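Local coordinates for cytoplasmic protein (Cryptococcus neoformans var. grubii serotype A, PDB 7LPQ) that probably hydrolyses steryl beta-glucosides to sterol and glucose, using the TIM-barrel catalytic domain of a family 5 glycoside hydrolase, at residues Pro492-Ile497 and Ala552-Met557; Ala569-Val574 and Asn586-Ser591. All blocks are in the same frame, centred on the assembly; numbering follows the deposited sequence.

Contact 1: residues Pro492-Ile497 and Ala552-Met557; sequences PIRKMI and AMDCSM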
ATOM      1  N   PRO A 492      -5.444   5.291  26.063  1.00 27.13           N
ATOM      2  CA  PRO A 492      -6.308   4.203  25.566  1.00 25.73           C
ATOM      3  C   PRO A 492      -6.312   4.082  24.050  1.00 24.97           C
ATOM      4  O   PRO A 492      -6.332   2.964  23.527  1.00 24.94           O
ATOM      5  CB  PRO A 492      -7.686   4.580  26.128  1.00 24.54           C
ATOM      6  CG  PRO A 492      -7.375   5.350  27.381  1.00 22.57           C
ATOM      7  CD  PRO A 492      -6.128   6.144  27.057  1.00 26.17           C
ATOM      8  N   ILE A 493      -6.277   5.204  23.331  1.00 23.70           N
ATOM      9  CA  ILE A 493      -6.297   5.145  21.876  1.00 24.72           C
ATOM     10  C   ILE A 493      -5.010   4.522  21.355  1.00 24.00           C
ATOM     11  O   ILE A 493      -5.034   3.677  20.449  1.00 22.66           O
ATOM     12  CB  ILE A 493      -6.514   6.552  21.287  1.00 26.15           C
ATOM     13  CG1 ILE A 493      -7.969   6.990  21.466  1.00 26.45           C
ATOM     14  CG2 ILE A 493      -6.102   6.575  19.811  1.00 25.79           C
ATOM     15  CD1 ILE A 493      -8.203   8.463  21.177  1.00 26.30           C
ATOM     16  N   ARG A 494      -3.873   4.933  21.911  1.00 24.37           N
ATOM     17  CA  ARG A 494      -2.593   4.382  21.492  1.00 25.16           C
ATOM     18  C   ARG A 494      -2.491   2.904  21.839  1.00 27.00           C
ATOM     19  O   ARG A 494      -2.025   2.102  21.021  1.00 28.48           O
ATOM     20  CB  ARG A 494      -1.457   5.168  22.138  1.00 24.53           C
ATOM     21  CG  ARG A 494      -1.266   6.553  21.551  1.00 25.08           C
ATOM     22  CD  ARG A 494      -0.401   7.412  22.456  1.00 27.20           C
ATOM     23  NE  ARG A 494       0.962   6.896  22.563  1.00 28.96           N
ATOM     24  CZ  ARG A 494       1.991   7.328  21.836  1.00 29.77           C
ATOM     25  NH1 ARG A 494       1.825   8.292  20.936  1.00 29.75           N
ATOM     26  NH2 ARG A 494       3.192   6.794  22.018  1.00 30.18           N
ATOM     27  N   LYS A 495      -2.911   2.529  23.046  1.00 26.91           N
ATOM     28  CA  LYS A 495      -2.907   1.121  23.426  1.00 28.56           C
ATOM     29  C   LYS A 495      -3.813   0.306  22.512  1.00 27.77           C
ATOM     30  O   LYS A 495      -3.485  -0.833  22.153  1.00 26.67           O
ATOM     31  CB  LYS A 495      -3.334   0.988  24.885  1.00 32.38           C
ATOM     32  CG  LYS A 495      -3.283  -0.414  25.453  1.00 37.05           C
ATOM     33  CD  LYS A 495      -4.173  -0.541  26.696  1.00 42.04           C
ATOM     34  CE  LYS A 495      -3.735   0.395  27.825  1.00 46.64           C
ATOM     35  NZ  LYS A 495      -4.894   0.788  28.717  1.00 49.34           N
ATOM     36  N   MET A 496      -4.952   0.881  22.112  1.00 28.83           N
ATOM     37  CA  MET A 496      -5.873   0.181  21.222  1.00 29.92           C
ATOM     38  C   MET A 496      -5.243  -0.055  19.848  1.00 26.66           C
ATOM     39  O   MET A 496      -5.330  -1.155  19.286  1.00 25.11           O
ATOM     40  CB  MET A 496      -7.165   0.990  21.098  1.00 34.84           C
ATOM     41  CG  MET A 496      -8.294   0.286  20.376  1.00 40.22           C
ATOM     42  SD  MET A 496      -8.758   1.114  18.844  1.00 46.48           S
ATOM     43  CE  MET A 496      -9.526   2.589  19.461  1.00 47.21           C
ATOM     44  N   ILE A 497      -4.606   0.975  19.289  1.00 23.30           N
ATOM     45  CA  ILE A 497      -4.022   0.851  17.958  1.00 22.09           C
ATOM     46  C   ILE A 497      -2.855  -0.131  17.984  1.00 22.00           C
ATOM     47  O   ILE A 497      -2.653  -0.910  17.042  1.00 20.92           O
ATOM     48  CB  ILE A 497      -3.588   2.234  17.432  1.00 21.74           C
ATOM     49  CG1 ILE A 497      -4.782   3.197  17.381  1.00 22.01           C
ATOM     50  CG2 ILE A 497      -2.929   2.101  16.071  1.00 21.82           C
ATOM     51  CD1 ILE A 497      -5.485   3.266  16.050  1.00 22.90           C
ATOM     52  N   ALA A 552      -1.153  11.833  15.599  1.00 24.89           N
ATOM     53  CA  ALA A 552      -1.717  10.710  14.859  1.00 24.33           C
ATOM     54  C   ALA A 552      -0.622   9.774  14.357  1.00 23.08           C
ATOM     55  O   ALA A 552      -0.745   8.549  14.461  1.00 21.21           O
ATOM     56  CB  ALA A 552      -2.564  11.224  13.695  1.00 24.09           C
ATOM     57  N   MET A 553       0.460  10.317  13.812  1.00 26.55           N
ATOM     58  CA  MET A 553       1.534   9.455  13.319  1.00 26.55           C
ATOM     59  C   MET A 553       2.309   8.836  14.476  1.00 24.40           C
ATOM     60  O   MET A 553       2.741   7.682  14.388  1.00 23.68           O
ATOM     61  CB  MET A 553       2.471  10.223  12.390  1.00 28.04           C
ATOM     62  CG  MET A 553       3.618   9.380  11.795  1.00 29.64           C
ATOM     63  SD  MET A 553       3.132   8.518  10.351  1.00 31.54           S
ATOM     64  CE  MET A 553       3.123   9.803   9.097  1.00 32.23           C
ATOM     65  N   ASP A 554       2.501   9.597  15.553  1.00 22.93           N
ATOM     66  CA  ASP A 554       3.177   9.023  16.713  1.00 24.40           C
ATOM     67  C   ASP A 554       2.407   7.820  17.244  1.00 24.36           C
ATOM     68  O   ASP A 554       2.999   6.840  17.708  1.00 24.85           O
ATOM     69  CB  ASP A 554       3.359  10.074  17.807  1.00 24.29           C
ATOM     70  CG  ASP A 554       4.282   9.599  18.918  1.00 23.94           C
ATOM     71  OD1 ASP A 554       5.380   9.101  18.611  1.00 22.71           O
ATOM     72  OD2 ASP A 554       3.897   9.710  20.104  1.00 24.63           O
ATOM     73  N   CYS A 555       1.074   7.875  17.177  1.00 23.21           N
ATOM     74  CA  CYS A 555       0.255   6.763  17.655  1.00 22.13           C
ATOM     75  C   CYS A 555       0.327   5.579  16.703  1.00 21.46           C
ATOM     76  O   CYS A 555       0.386   4.423  17.136  1.00 22.05           O
ATOM     77  CB  CYS A 555      -1.200   7.222  17.833  1.00 21.93           C
ATOM     78  SG  CYS A 555      -2.398   5.872  17.970  1.00 22.47           S
ATOM     79  N   SER A 556       0.325   5.841  15.404  1.00 21.27           N
ATOM     80  CA  SER A 556       0.513   4.759  14.439  1.00 21.07           C
ATOM     81  C   SER A 556       1.911   4.161  14.529  1.00 21.18           C
ATOM     82  O   SER A 556       2.069   2.934  14.502  1.00 21.12           O
ATOM     83  CB  SER A 556       0.238   5.270  13.032  1.00 20.86           C
ATOM     84  OG  SER A 556      -1.161   5.434  12.833  1.00 20.72           O
ATOM     85  N   MET A 557       2.937   5.006  14.653  1.00 21.35           N
ATOM     86  CA  MET A 557       4.304   4.493  14.770  1.00 22.79           C
ATOM     87  C   MET A 557       4.512   3.739  16.079  1.00 23.64           C
ATOM     88  O   MET A 557       5.124   2.663  16.095  1.00 21.66           O
ATOM     89  CB  MET A 557       5.305   5.640  14.665  1.00 24.22           C
ATOM     90  CG  MET A 557       5.432   6.229  13.260  1.00 26.03           C
ATOM     91  SD  MET A 557       5.915   5.024  12.020  1.00 27.24           S
ATOM     92  CE  MET A 557       4.371   4.724  11.195  1.00 24.76           C
TER
HETATM   93  O   HOH W   1       0.189   3.219  19.717  1.00 27.79           O
HETATM   94  O   HOH W   2       5.562   7.138  20.203  1.00 33.66           O
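Arg-494 and Cys-555 bring together helices 490-512 and 547-559, two neighbouring helices of the TIM barrel of this family 5 glycoside hydrolase. The short segments cross at -41° with their axes 9.1 Å apart, running in broadly similar directions. Arg-494 CA lies 5.3 Å from Cys-555 CA. Beyond CB, Arg-494 CG rests alongside Cys-555, 3.8 Å from Cys-555 CB and equally near the sulfur, so the aliphatic root of the arginine is part of the apolar packing. The chain then bends about its CG-CD bond (chi3 65°), and this kink turns the guanidinium to Asp-554, one residue before Cys-555. There Arg-494 NH1 gives a salt-bridge hydrogen bond of 2.6 Å to Asp-554 OD2, reached from above the carboxylate plane rather than within it. The other terminal nitrogen, NH2, donates to water 2, which in turn donates to Asp-554 OD1. The carboxylate is therefore gripped directly at one oxygen and through water at the other, while OD1 also carries a salt bridge to Arg-667; two arginines near one carboxylate would favour its charged form. Beside the polar pair, the thiol of Cys-555 points into the isoleucines: Cys-555 SG lies 3.6 Å from Ile-497 CG1 and 4.2 Å from Ile-493 CG2. Its chi1 of 164°, anti to the backbone N, sends the sulfur there. Between the backbones, water 1 donates both its hydrogens, to Arg-494 O at 2.8 Å and to Cys-555 O at 2.9 Å.

Contact 2: residues Ala569-Val574 and Asn586-Ser591; sequences AIWNYV and NGEDLS. With YAJ (~{N}-[(3~{R},5~{S})-5-(hydroxymethyl)-1-methyl-pyrrolidin-3-yl]-2-(3-oxidanylidene-4~{H}-1,4-benzoxazin-6-yl)ethanamide), chain E.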
ATOM      1  N   ALA A 569       6.716   0.132   6.302  1.00 21.82           N
ATOM      2  CA  ALA A 569       7.028   1.146   5.303  1.00 21.40           C
ATOM      3  C   ALA A 569       5.932   2.199   5.359  1.00 22.64           C
ATOM      4  O   ALA A 569       4.766   1.894   5.092  1.00 23.67           O
ATOM      5  CB  ALA A 569       7.118   0.537   3.901  1.00 19.94           C
ATOM      6  N   ILE A 570       6.302   3.430   5.712  1.00 22.08           N
ATOM      7  CA  ILE A 570       5.317   4.494   5.852  1.00 22.70           C
ATOM      8  C   ILE A 570       4.793   4.904   4.481  1.00 22.37           C
ATOM      9  O   ILE A 570       5.551   5.008   3.513  1.00 20.04           O
ATOM     10  CB  ILE A 570       5.931   5.702   6.584  1.00 22.76           C
ATOM     11  CG1 ILE A 570       6.278   5.339   8.026  1.00 23.50           C
ATOM     12  CG2 ILE A 570       4.973   6.892   6.539  1.00 22.32           C
ATOM     13  CD1 ILE A 570       7.396   6.181   8.603  1.00 25.21           C
ATOM     14  N   TRP A 571       3.488   5.135   4.392  1.00 22.48           N
ATOM     15  CA  TRP A 571       2.882   5.763   3.224  1.00 22.56           C
ATOM     16  C   TRP A 571       2.661   7.246   3.517  1.00 22.89           C
ATOM     17  O   TRP A 571       1.885   7.584   4.422  1.00 22.95           O
ATOM     18  CB  TRP A 571       1.548   5.082   2.867  1.00 22.22           C
ATOM     19  CG  TRP A 571       1.011   5.614   1.592  1.00 21.44           C
ATOM     20  CD1 TRP A 571       0.313   6.763   1.426  1.00 20.85           C
ATOM     21  CD2 TRP A 571       1.189   5.056   0.281  1.00 20.49           C
ATOM     22  NE1 TRP A 571       0.051   6.970   0.091  1.00 19.80           N
ATOM     23  CE2 TRP A 571       0.566   5.931  -0.630  1.00 19.26           C
ATOM     24  CE3 TRP A 571       1.819   3.910  -0.208  1.00 20.88           C
ATOM     25  CZ2 TRP A 571       0.521   5.681  -1.998  1.00 19.81           C
ATOM     26  CZ3 TRP A 571       1.787   3.665  -1.575  1.00 20.52           C
ATOM     27  CH2 TRP A 571       1.143   4.548  -2.452  1.00 20.17           C
ATOM     28  N   ASN A 572       3.346   8.131   2.782  1.00 24.78           N
ATOM     29  CA  ASN A 572       4.320   7.807   1.730  1.00 26.78           C
ATOM     30  C   ASN A 572       5.272   9.001   1.584  1.00 26.47           C
ATOM     31  O   ASN A 572       5.286   9.892   2.433  1.00 27.11           O
ATOM     32  CB  ASN A 572       3.613   7.478   0.409  1.00 27.97           C
ATOM     33  CG  ASN A 572       2.859   8.660  -0.174  1.00 28.50           C
ATOM     34  OD1 ASN A 572       3.217   9.145  -1.235  1.00 28.89           O
ATOM     35  ND2 ASN A 572       1.786   9.094   0.497  1.00 28.18           N
ATOM     36  N   TYR A 573       6.068   9.018   0.517  1.00 26.45           N
ATOM     37  CA  TYR A 573       7.050  10.078   0.278  1.00 26.41           C
ATOM     38  C   TYR A 573       6.900  10.562  -1.156  1.00 25.62           C
ATOM     39  O   TYR A 573       7.236   9.829  -2.096  1.00 25.31           O
ATOM     40  CB  TYR A 573       8.475   9.579   0.540  1.00 27.42           C
ATOM     41  CG  TYR A 573       9.535  10.668   0.511  1.00 28.12           C
ATOM     42  CD1 TYR A 573       9.812  11.429   1.644  1.00 28.71           C
ATOM     43  CD2 TYR A 573      10.255  10.935  -0.648  1.00 27.83           C
ATOM     44  CE1 TYR A 573      10.775  12.420   1.615  1.00 29.39           C
ATOM     45  CE2 TYR A 573      11.218  11.921  -0.683  1.00 27.98           C
ATOM     46  CZ  TYR A 573      11.476  12.658   0.446  1.00 29.34           C
ATOM     47  OH  TYR A 573      12.439  13.646   0.407  1.00 30.62           O
ATOM     48  N   VAL A 574       6.405  11.783  -1.321  1.00 25.08           N
ATOM     49  CA  VAL A 574       6.064  12.338  -2.624  1.00 24.72           C
ATOM     50  C   VAL A 574       6.897  13.587  -2.849  1.00 23.49           C
ATOM     51  O   VAL A 574       6.594  14.652  -2.312  1.00 23.44           O
ATOM     52  CB  VAL A 574       4.565  12.669  -2.722  1.00 24.83           C
ATOM     53  CG1 VAL A 574       4.222  13.178  -4.110  1.00 25.13           C
ATOM     54  CG2 VAL A 574       3.755  11.469  -2.387  1.00 24.17           C
ATOM     55  N   ASN A 586      -6.375  11.965  -5.905  1.00 25.07           N
ATOM     56  CA  ASN A 586      -7.665  11.762  -5.252  1.00 25.09           C
ATOM     57  C   ASN A 586      -7.777  12.518  -3.933  1.00 26.96           C
ATOM     58  O   ASN A 586      -8.534  12.122  -3.041  1.00 26.20           O
ATOM     59  CB  ASN A 586      -7.935  10.269  -5.045  1.00 24.00           C
ATOM     60  CG  ASN A 586      -8.208   9.543  -6.352  1.00 22.30           C
ATOM     61  OD1 ASN A 586      -8.585  10.162  -7.346  1.00 21.90           O
ATOM     62  ND2 ASN A 586      -8.014   8.225  -6.357  1.00 20.97           N
ATOM     63  N   GLY A 587      -7.045  13.621  -3.804  1.00 30.93           N
ATOM     64  CA  GLY A 587      -7.108  14.413  -2.596  1.00 30.72           C
ATOM     65  C   GLY A 587      -6.393  13.825  -1.403  1.00 30.59           C
ATOM     66  O   GLY A 587      -6.551  14.344  -0.288  1.00 29.26           O
ATOM     67  N   GLU A 588      -5.630  12.750  -1.589  1.00 26.02           N
ATOM     68  CA  GLU A 588      -4.847  12.196  -0.495  1.00 24.29           C
ATOM     69  C   GLU A 588      -3.617  13.058  -0.261  1.00 22.52           C
ATOM     70  O   GLU A 588      -3.033  13.601  -1.200  1.00 22.10           O
ATOM     71  CB  GLU A 588      -4.431  10.763  -0.795  1.00 24.26           C
ATOM     72  CG  GLU A 588      -5.462   9.721  -0.443  1.00 23.75           C
ATOM     73  CD  GLU A 588      -4.888   8.313  -0.451  1.00 25.74           C
ATOM     74  OE1 GLU A 588      -3.661   8.169  -0.655  1.00 26.23           O
ATOM     75  OE2 GLU A 588      -5.664   7.348  -0.249  1.00 26.26           O
ATOM     76  N   ASP A 589      -3.235  13.197   1.007  1.00 24.36           N
ATOM     77  CA  ASP A 589      -2.074  14.005   1.396  1.00 24.59           C
ATOM     78  C   ASP A 589      -1.405  13.289   2.567  1.00 23.04           C
ATOM     79  O   ASP A 589      -1.678  13.593   3.733  1.00 22.33           O
ATOM     80  CB  ASP A 589      -2.485  15.424   1.758  1.00 25.57           C
ATOM     81  CG  ASP A 589      -1.300  16.365   1.853  1.00 26.84           C
ATOM     82  OD1 ASP A 589      -0.150  15.870   1.867  1.00 27.42           O
ATOM     83  OD2 ASP A 589      -1.512  17.591   1.918  1.00 26.56           O
ATOM     84  N   LEU A 590      -0.531  12.329   2.251  1.00 20.00           N
ATOM     85  CA  LEU A 590       0.179  11.566   3.268  1.00 20.09           C
ATOM     86  C   LEU A 590       1.693  11.688   3.151  1.00 20.22           C
ATOM     87  O   LEU A 590       2.420  10.909   3.781  1.00 20.28           O
ATOM     88  CB  LEU A 590      -0.234  10.094   3.208  1.00 19.92           C
ATOM     89  CG  LEU A 590      -1.647   9.828   3.738  1.00 19.84           C
ATOM     90  CD1 LEU A 590      -2.691   9.921   2.620  1.00 19.65           C
ATOM     91  CD2 LEU A 590      -1.727   8.473   4.420  1.00 19.80           C
ATOM     92  N   SER A 591       2.190  12.648   2.381  1.00 22.47           N
ATOM     93  CA  SER A 591       3.629  12.772   2.202  1.00 23.76           C
ATOM     94  C   SER A 591       4.287  13.295   3.472  1.00 25.33           C
ATOM     95  O   SER A 591       3.760  14.187   4.146  1.00 25.44           O
ATOM     96  CB  SER A 591       3.956  13.703   1.036  1.00 23.08           C
ATOM     97  OG  SER A 591       5.345  13.705   0.766  1.00 22.03           O
TER
HETATM   98  C10 YAJ E 901      -5.861  -0.758   4.828  1.00 33.74           C
HETATM   99  C13 YAJ E 901      -7.910   0.190   6.521  1.00 36.26           C
HETATM  100  C20 YAJ E 901      -4.494   3.667  -0.143  1.00 30.27           C
HETATM  101  C21 YAJ E 901      -3.489   4.541   0.476  1.00 30.39           C
HETATM  102  C22 YAJ E 901      -2.458   5.139  -0.465  1.00 28.46           C
HETATM  103  C01 YAJ E 901      -3.479   6.283   2.127  1.00 33.17           C
HETATM  104  C03 YAJ E 901      -5.321   4.783   1.841  1.00 32.19           C
HETATM  105  C04 YAJ E 901      -5.679   3.571   0.862  1.00 32.44           C
HETATM  106  C06 YAJ E 901      -6.802   1.729   2.198  1.00 33.02           C
HETATM  107  C08 YAJ E 901      -6.952   0.282   2.708  1.00 32.77           C
HETATM  108  C09 YAJ E 901      -6.904  -0.020   4.236  1.00 33.57           C
HETATM  109  C11 YAJ E 901      -5.834  -1.023   6.217  1.00 34.57           C
HETATM  110  C12 YAJ E 901      -6.849  -0.561   7.092  1.00 36.49           C
HETATM  111  C14 YAJ E 901      -7.915   0.436   5.114  1.00 33.87           C
HETATM  112  C16 YAJ E 901      -8.914   0.488   8.774  1.00 39.98           C
HETATM  113  C18 YAJ E 901      -7.706  -0.071   9.362  1.00 40.37           C
HETATM  114  N02 YAJ E 901      -4.345   5.591   1.112  1.00 32.23           N
HETATM  115  N05 YAJ E 901      -5.836   2.206   1.388  1.00 33.08           N
HETATM  116  N15 YAJ E 901      -8.959   0.653   7.406  1.00 38.18           N
HETATM  117  O07 YAJ E 901      -7.670   2.544   2.549  1.00 33.64           O
HETATM  118  O17 YAJ E 901      -9.818   0.919   9.504  1.00 42.06           O
HETATM  119  O19 YAJ E 901      -6.825  -0.829   8.424  1.00 39.20           O
HETATM  120  O23 YAJ E 901      -3.095   5.774  -1.565  1.00 28.21           O
HETATM  121  O   HOH W   3      -1.270   9.369  -1.232  1.00 19.34           O
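A non-proline cis peptide bond links Trp-571 to Asn-572, and both residues lean on Leu-590 of the facing loop. Asn-572 N donates to Leu-590 O, a hydrogen bond of 3.1 Å that is fairly straight at N (163°) although the donor stands well above the carbonyl plane. Asn-572 CB lies back over one face of the indole. The opposite face receives the ligand YAJ, whose hydroxymethyl carbon C22 sits only 3.1 Å from Trp-571 CE2, a tight fit offset toward the rim of the ring. Leu-590 completes the clasp at the edge, its CB 3.8 Å from Trp-571 CD1 and its CD2 3.6 Å from the N-methyl carbon C01 of YAJ. A tryptophan followed by a cis peptide after the last barrel strand is a familiar feature of the active sites of clan GH-A TIM barrels, and here its indole lies against the hydroxymethyl group of the ligand, consistent with a place in the sugar-binding site. Glu-588 reaches the ligand with an extended chain: Glu-588 OE1 accepts from the hydroxyl O23 of YAJ at 2.6 Å, and OE2 from the pyrrolidine amine N02 at 2.6 Å. Water 3, lying in the indole plane at its edge, accepts from Trp-571 NE1 and donates to Glu-588 OE1, bridging the two side chains. Glu-271 binds YAJ as well. Farther along, Ser-591 OG, set anti to the backbone N (chi1 -173°), accepts from Val-574 N at 3.0 Å and bonds to Trp-593 O, while Ser-591 CA sends a C-H toward Asn-572 O at 3.3 Å.

Overall arrangement
The two contacts follow one another along the chain, contact 1 closing before contact 2 opens, and their centres lie about 18 Å apart. Helix 547-559 of contact 1 leads directly to strand 567-570, which enters contact 2, and the two touch through Met-557 CE, 3.7 Å from Ile-570 CG1. The other helix of contact 1, 490-512, precedes strand 518-522, a parallel neighbour of 567-570. Contact 1 thus belongs to the helical layer around the barrel, its centre about 19 Å from the chain centre. Contact 2, with its centre about 10 Å from it, lies beside the bound ligand, so a single helix-strand unit connects the helical layer to the ligand site.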